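Poly(Beta-D-mannuronate) lyase (Pseudopedobacter saltans, PDB 7O79) probably catalyses the breakdown of alginate as a poly(beta-D-mannuronate) lyase of polysaccharide lyase family 6. Local coordinates at residues 149-152 with 153-156; 176-179 with 180-184. All blocks are in the same frame, centred on the assembly; numbering follows the deposited sequence.

Interaction 1: 149-152 with 153-156. With PO4 (phosphate ion), chain B.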
ATOM      1  N   ASP A 149      -7.403  10.180  10.342  1.00 26.34           N
ATOM      2  CA  ASP A 149      -7.657  10.239  11.773  1.00 26.94           C
ATOM      3  C   ASP A 149      -8.479   9.042  12.222  1.00 24.87           C
ATOM      4  O   ASP A 149      -9.318   8.536  11.471  1.00 25.47           O
ATOM      5  CB  ASP A 149      -8.375  11.529  12.151  1.00 30.51           C
ATOM      6  CG  ASP A 149      -7.529  12.761  11.874  1.00 32.31           C
ATOM      7  OD1 ASP A 149      -6.671  13.116  12.703  1.00 37.77           O
ATOM      8  OD2 ASP A 149      -7.714  13.371  10.814  1.00 37.17           O
ATOM      9  N   ASN A 150      -8.177   8.568  13.431  1.00 26.30           N
ATOM     10  CA  ASN A 150      -8.967   7.544  14.123  1.00 29.55           C
ATOM     11  C   ASN A 150      -9.152   6.267  13.286  1.00 27.73           C
ATOM     12  O   ASN A 150     -10.210   5.630  13.306  1.00 27.61           O
ATOM     13  CB  ASN A 150     -10.318   8.130  14.563  1.00 28.42           C
ATOM     14  CG  ASN A 150     -10.978   7.296  15.632  1.00 33.42           C
ATOM     15  OD1 ASN A 150     -10.329   6.868  16.585  1.00 33.16           O
ATOM     16  ND2 ASN A 150     -12.267   7.048  15.476  1.00 34.16           N
ATOM     17  N   SER A 151      -8.084   5.836  12.571  1.00 25.67           N
ATOM     18  CA  SER A 151      -8.184   4.644  11.721  1.00 25.12           C
ATOM     19  C   SER A 151      -6.870   3.837  11.826  1.00 25.31           C
ATOM     20  O   SER A 151      -6.018   3.781  10.932  1.00 21.94           O
ATOM     21  CB  SER A 151      -8.532   5.056  10.284  1.00 21.96           C
ATOM     22  OG  SER A 151      -8.664   3.953   9.418  1.00 25.28           O
ATOM     23  N   ARG A 152      -6.690   3.167  12.962  1.00 19.76           N
ATOM     24  CA  ARG A 152      -5.471   2.445  13.283  1.00 18.95           C
ATOM     25  C   ARG A 152      -5.745   0.949  13.348  1.00 22.52           C
ATOM     26  O   ARG A 152      -6.870   0.524  13.646  1.00 21.62           O
ATOM     27  CB  ARG A 152      -4.892   2.902  14.628  1.00 21.60           C
ATOM     28  CG  ARG A 152      -4.510   4.361  14.693  1.00 23.11           C
ATOM     29  CD  ARG A 152      -3.972   4.741  16.065  1.00 26.72           C
ATOM     30  NE  ARG A 152      -3.345   6.061  16.047  1.00 31.61           N
ATOM     31  CZ  ARG A 152      -4.023   7.210  16.052  1.00 31.15           C
ATOM     32  NH1 ARG A 152      -3.377   8.375  16.038  1.00 29.45           N
ATOM     33  NH2 ARG A 152      -5.350   7.194  16.059  1.00 27.89           N
ATOM     34  N   TYR A 153      -4.688   0.159  13.095  1.00 20.63           N
ATOM     35  CA  TYR A 153      -4.696  -1.306  13.266  1.00 21.25           C
ATOM     36  C   TYR A 153      -5.652  -2.016  12.308  1.00 21.49           C
ATOM     37  O   TYR A 153      -6.253  -3.034  12.644  1.00 22.51           O
ATOM     38  CB  TYR A 153      -4.992  -1.718  14.717  1.00 23.23           C
ATOM     39  CG  TYR A 153      -3.876  -1.333  15.665  1.00 24.14           C
ATOM     40  CD1 TYR A 153      -2.759  -2.155  15.807  1.00 30.29           C
ATOM     41  CD2 TYR A 153      -3.937  -0.171  16.419  1.00 25.24           C
ATOM     42  CE1 TYR A 153      -1.712  -1.805  16.660  1.00 29.56           C
ATOM     43  CE2 TYR A 153      -2.912   0.181  17.277  1.00 28.36           C
ATOM     44  CZ  TYR A 153      -1.814  -0.634  17.396  1.00 31.56           C
ATOM     45  OH  TYR A 153      -0.803  -0.272  18.245  1.00 37.69           O
ATOM     46  N   ASN A 154      -5.807  -1.488  11.108  1.00 23.42           N
ATOM     47  CA  ASN A 154      -6.556  -2.174  10.071  1.00 20.32           C
ATOM     48  C   ASN A 154      -5.629  -3.104   9.295  1.00 21.32           C
ATOM     49  O   ASN A 154      -4.427  -2.850   9.168  1.00 20.59           O
ATOM     50  CB  ASN A 154      -7.226  -1.158   9.150  1.00 19.38           C
ATOM     51  CG  ASN A 154      -8.203  -0.258   9.898  1.00 23.81           C
ATOM     52  OD1 ASN A 154      -9.074  -0.753  10.620  1.00 22.33           O
ATOM     53  ND2 ASN A 154      -8.078   1.068   9.718  1.00 21.04           N
ATOM     54  N   THR A 155      -6.190  -4.209   8.813  1.00 22.07           N
ATOM     55  CA  THR A 155      -5.410  -5.283   8.209  1.00 23.72           C
ATOM     56  C   THR A 155      -6.101  -5.708   6.923  1.00 23.69           C
ATOM     57  O   THR A 155      -7.322  -5.891   6.909  1.00 22.45           O
ATOM     58  CB  THR A 155      -5.275  -6.477   9.180  1.00 20.97           C
ATOM     59  OG1 THR A 155      -4.489  -6.080  10.310  1.00 23.26           O
ATOM     60  CG2 THR A 155      -4.577  -7.673   8.509  1.00 24.11           C
ATOM     61  N   VAL A 156      -5.327  -5.840   5.846  1.00 21.32           N
ATOM     62  CA  VAL A 156      -5.805  -6.362   4.574  1.00 18.69           C
ATOM     63  C   VAL A 156      -4.891  -7.533   4.218  1.00 22.87           C
ATOM     64  O   VAL A 156      -3.682  -7.341   4.044  1.00 20.12           O
ATOM     65  CB  VAL A 156      -5.770  -5.289   3.467  1.00 18.01           C
ATOM     66  CG1 VAL A 156      -6.086  -5.911   2.095  1.00 19.95           C
ATOM     67  CG2 VAL A 156      -6.688  -4.103   3.801  1.00 19.07           C
TER
HETATM   68  P   PO4 B 501      -6.003  11.057  15.869  1.00 49.42           P
HETATM   69  O1  PO4 B 501      -5.989   9.927  14.850  1.00 36.72           O
HETATM   70  O2  PO4 B 501      -6.886  10.644  17.033  1.00 43.27           O
HETATM   71  O3  PO4 B 501      -6.556  12.292  15.201  1.00 42.78           O
HETATM   72  O4  PO4 B 501      -4.614  11.393  16.379  1.00 44.91           O
HETATM   73  O   HOH W   1      -4.747   1.234  10.131  1.00 19.97           O

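Interaction 2: 176-179 with 180-184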
ATOM      1  N   ARG A 176      -3.250   3.510  -0.353  1.00 22.86           N
ATOM      2  CA  ARG A 176      -2.704   4.766   0.157  1.00 21.52           C
ATOM      3  C   ARG A 176      -3.031   4.864   1.647  1.00 21.65           C
ATOM      4  O   ARG A 176      -4.205   4.920   2.020  1.00 24.51           O
ATOM      5  CB  ARG A 176      -3.247   5.975  -0.622  1.00 21.48           C
ATOM      6  CG  ARG A 176      -2.701   7.317  -0.118  1.00 20.27           C
ATOM      7  CD  ARG A 176      -3.205   8.546  -0.918  1.00 24.16           C
ATOM      8  NE  ARG A 176      -4.635   8.786  -0.741  1.00 27.25           N
ATOM      9  CZ  ARG A 176      -5.397   9.449  -1.605  1.00 30.34           C
ATOM     10  NH1 ARG A 176      -4.862   9.981  -2.701  1.00 27.06           N
ATOM     11  NH2 ARG A 176      -6.689   9.612  -1.354  1.00 29.34           N
ATOM     12  N   ILE A 177      -1.997   4.868   2.496  1.00 20.23           N
ATOM     13  CA  ILE A 177      -2.157   4.755   3.949  1.00 21.03           C
ATOM     14  C   ILE A 177      -1.815   6.088   4.603  1.00 22.30           C
ATOM     15  O   ILE A 177      -0.648   6.380   4.894  1.00 21.24           O
ATOM     16  CB  ILE A 177      -1.308   3.626   4.551  1.00 19.82           C
ATOM     17  CG1 ILE A 177      -1.389   2.363   3.687  1.00 21.35           C
ATOM     18  CG2 ILE A 177      -1.711   3.395   6.023  1.00 19.49           C
ATOM     19  CD1 ILE A 177      -2.809   1.818   3.569  1.00 19.05           C
ATOM     20  N   TRP A 178      -2.846   6.865   4.916  1.00 20.28           N
ATOM     21  CA  TRP A 178      -2.677   8.049   5.740  1.00 20.97           C
ATOM     22  C   TRP A 178      -2.724   7.661   7.213  1.00 21.99           C
ATOM     23  O   TRP A 178      -3.068   6.527   7.574  1.00 20.53           O
ATOM     24  CB  TRP A 178      -3.777   9.068   5.457  1.00 22.03           C
ATOM     25  CG  TRP A 178      -3.713   9.740   4.106  1.00 25.74           C
ATOM     26  CD1 TRP A 178      -2.596  10.054   3.377  1.00 27.13           C
ATOM     27  CD2 TRP A 178      -4.833  10.202   3.349  1.00 26.36           C
ATOM     28  NE1 TRP A 178      -2.958  10.679   2.192  1.00 27.42           N
ATOM     29  CE2 TRP A 178      -4.327  10.786   2.158  1.00 30.20           C
ATOM     30  CE3 TRP A 178      -6.222  10.190   3.565  1.00 25.96           C
ATOM     31  CZ2 TRP A 178      -5.164  11.343   1.182  1.00 29.33           C
ATOM     32  CZ3 TRP A 178      -7.056  10.746   2.590  1.00 29.37           C
ATOM     33  CH2 TRP A 178      -6.519  11.314   1.413  1.00 29.32           C
ATOM     34  N   GLY A 179      -2.407   8.633   8.066  1.00 20.83           N
ATOM     35  CA  GLY A 179      -2.416   8.475   9.497  1.00 21.59           C
ATOM     36  C   GLY A 179      -1.255   9.209  10.114  1.00 20.34           C
ATOM     37  O   GLY A 179      -0.544   9.955   9.445  1.00 23.45           O
ATOM     38  N   TYR A 180      -1.087   9.026  11.422  1.00 23.11           N
ATOM     39  CA  TYR A 180       0.009   9.681  12.126  1.00 20.72           C
ATOM     40  C   TYR A 180       1.334   9.315  11.481  1.00 23.75           C
ATOM     41  O   TYR A 180       1.630   8.136  11.279  1.00 20.46           O
ATOM     42  CB  TYR A 180       0.012   9.280  13.601  1.00 22.29           C
ATOM     43  CG  TYR A 180       1.138   9.877  14.405  1.00 23.13           C
ATOM     44  CD1 TYR A 180       2.412   9.310  14.389  1.00 26.29           C
ATOM     45  CD2 TYR A 180       0.936  11.006  15.184  1.00 28.99           C
ATOM     46  CE1 TYR A 180       3.454   9.846  15.125  1.00 25.69           C
ATOM     47  CE2 TYR A 180       1.976  11.553  15.930  1.00 29.99           C
ATOM     48  CZ  TYR A 180       3.228  10.975  15.889  1.00 31.60           C
ATOM     49  OH  TYR A 180       4.255  11.515  16.626  1.00 28.52           O
ATOM     50  N   GLY A 181       2.149  10.330  11.214  1.00 25.72           N
ATOM     51  CA  GLY A 181       3.362  10.207  10.435  1.00 21.18           C
ATOM     52  C   GLY A 181       3.264  10.906   9.108  1.00 24.31           C
ATOM     53  O   GLY A 181       4.281  11.079   8.432  1.00 22.83           O
ATOM     54  N   ARG A 182       2.060  11.322   8.727  1.00 24.68           N
ATOM     55  CA  ARG A 182       1.869  12.019   7.460  1.00 26.84           C
ATOM     56  C   ARG A 182       2.755  13.259   7.390  1.00 26.95           C
ATOM     57  O   ARG A 182       3.363  13.544   6.358  1.00 32.97           O
ATOM     58  CB  ARG A 182       0.401  12.405   7.271  1.00 27.42           C
ATOM     59  CG  ARG A 182       0.021  12.696   5.828  1.00 32.26           C
ATOM     60  CD  ARG A 182      -1.488  12.692   5.639  1.00 33.06           C
ATOM     61  NE  ARG A 182      -1.878  13.248   4.346  1.00 34.95           N
ATOM     62  CZ  ARG A 182      -3.135  13.452   3.969  1.00 33.32           C
ATOM     63  NH1 ARG A 182      -4.133  13.146   4.786  1.00 27.02           N
ATOM     64  NH2 ARG A 182      -3.396  13.962   2.773  1.00 32.22           N
ATOM     65  N   SER A 183       2.823  13.992   8.497  1.00 26.13           N
ATOM     66  CA  SER A 183       3.636  15.201   8.579  1.00 29.80           C
ATOM     67  C   SER A 183       5.033  14.912   9.098  1.00 29.24           C
ATOM     68  O   SER A 183       5.708  15.813   9.610  1.00 31.11           O
ATOM     69  CB  SER A 183       2.945  16.263   9.441  1.00 27.67           C
ATOM     70  OG  SER A 183       1.790  16.732   8.768  1.00 28.82           O
ATOM     71  N   GLU A 184       5.445  13.646   9.019  1.00 30.90           N
ATOM     72  CA  GLU A 184       6.817  13.181   9.123  1.00 29.52           C
ATOM     73  C   GLU A 184       7.107  13.086  10.616  1.00 31.30           C
ATOM     74  O   GLU A 184       8.268  13.087  11.040  1.00 31.77           O
ATOM     75  CB  GLU A 184       7.813  14.131   8.445  1.00 27.30           C
ATOM     76  CG  GLU A 184       7.628  14.328   6.916  1.00 31.24           C
ATOM     77  CD  GLU A 184       7.396  13.072   6.067  1.00 30.70           C
ATOM     78  OE1 GLU A 184       7.721  11.939   6.474  1.00 32.15           O
ATOM     79  OE2 GLU A 184       6.928  13.262   4.919  1.00 32.92           O
TER

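Interaction 1: 149-152 with 153-156
Arg152 and Tyr153 meet through CB of the arginine, which approaches CD2 of the tyrosine ring obliquely at 3.7 Å. The same ring stacks with Phe192. The guanidinium of Arg152 turns its edge to a phosphate ion, whose P lies in the guanidinium plane. Arg152 NH2 donates to phosphate O1 at 3.1 Å. Arg152 NH1 reaches phosphate O4 at 3.3 Å and makes a weak bond to O1. Phosphate O1 takes a nearly straight bond from Asn150 N at 2.9 Å (169°). Arg152 CG stands anti to the carbonyl carbon (chi1 -61°) and the chain is extended to NE, which carries the guanidinium away from Tyr153. Asp189 forms a salt bridge with NH1. The phosphate probably came from the crystallisation liquor.

A water bridges Ser151 O (3.0 Å) and Asn154 N (3.1 Å), accepting from the latter. The side chains of Ser151 and Asn154 both bond to Asn146 OD1 and to Gly124 O, and Asn154 OD1 accepts from Asn127 N. The bonds to Gly124 and Asn127 tie the turn to the preceding coil; Asn146 ends the strand leading into it. This is an inter-strand turn of the right-handed parallel beta-helix, the fold of this lyase family.

Interaction 2: 176-179 with 180-184
Arg182 runs alongside Trp178 and ends flat on its indole. Its CB sits 3.4 Å from Gly179 O. CG lies anti to the backbone N (chi1 -160°), and the chain continues extended to NE, so it reaches along the tryptophan. CD packs on Trp178 CD1 at 3.6 Å. NE lies 3.4 Å from the same carbon, Trp178 CD1, on the ring face. CZ lies 3.3 Å from Trp178 NE1, over the five-membered ring. At the tip the two nitrogens spread across the indole: NH1 is 3.3 Å from Trp178 CD2, and NH2 is 3.4 Å from Trp178 CE2. The planes are only 5° apart, and the pair is both a stack and a cation-pi contact.

The opposite face of the indole is covered near its rim by Arg176 NE, so the ring is sandwiched between two arginines. A leucine in place of Trp178 would probably take away the flat surface between the two guanidinium groups and leave Arg182 freer to turn.

The backbone brings the arginine into place. Arg182 N donates to Gly179 O at 3.0 Å and closes a type II turn. At Gly181, third in that turn, a CB would jam against the carbonyl O of Tyr180, which calls for glycine. A type I turn from Gly181 to Glu184 overlaps it.

Strand 175-177 leads into this contact and pairs with strands 144-146 and 209-214. The Trp178 side chain also touches Gln148 and Lys214, and its O accepts from Asn146. The turns begin the loop that leads to strand 194-201.

From the N terminus, the chain leaves strand 144-146 and makes the turn of interaction 1, which delivers it to strand 155-162. It then returns through strand 175-177 to interaction 2, which opens the loop leading to strand 194-201. Both are local contacts within continuous stretches, so neither closes a long loop; interaction 2 closes only the tight turn from Gly179 to Arg182. The two are in series and neither nest nor cross. Their centres are about 12 Å apart, and they touch where Arg152 NH1 packs 4.3 Å from Tyr180 CB. Asn146 and Asp189 are neighbours common to both. Successive coils of the beta-helix are thus linked at their turns.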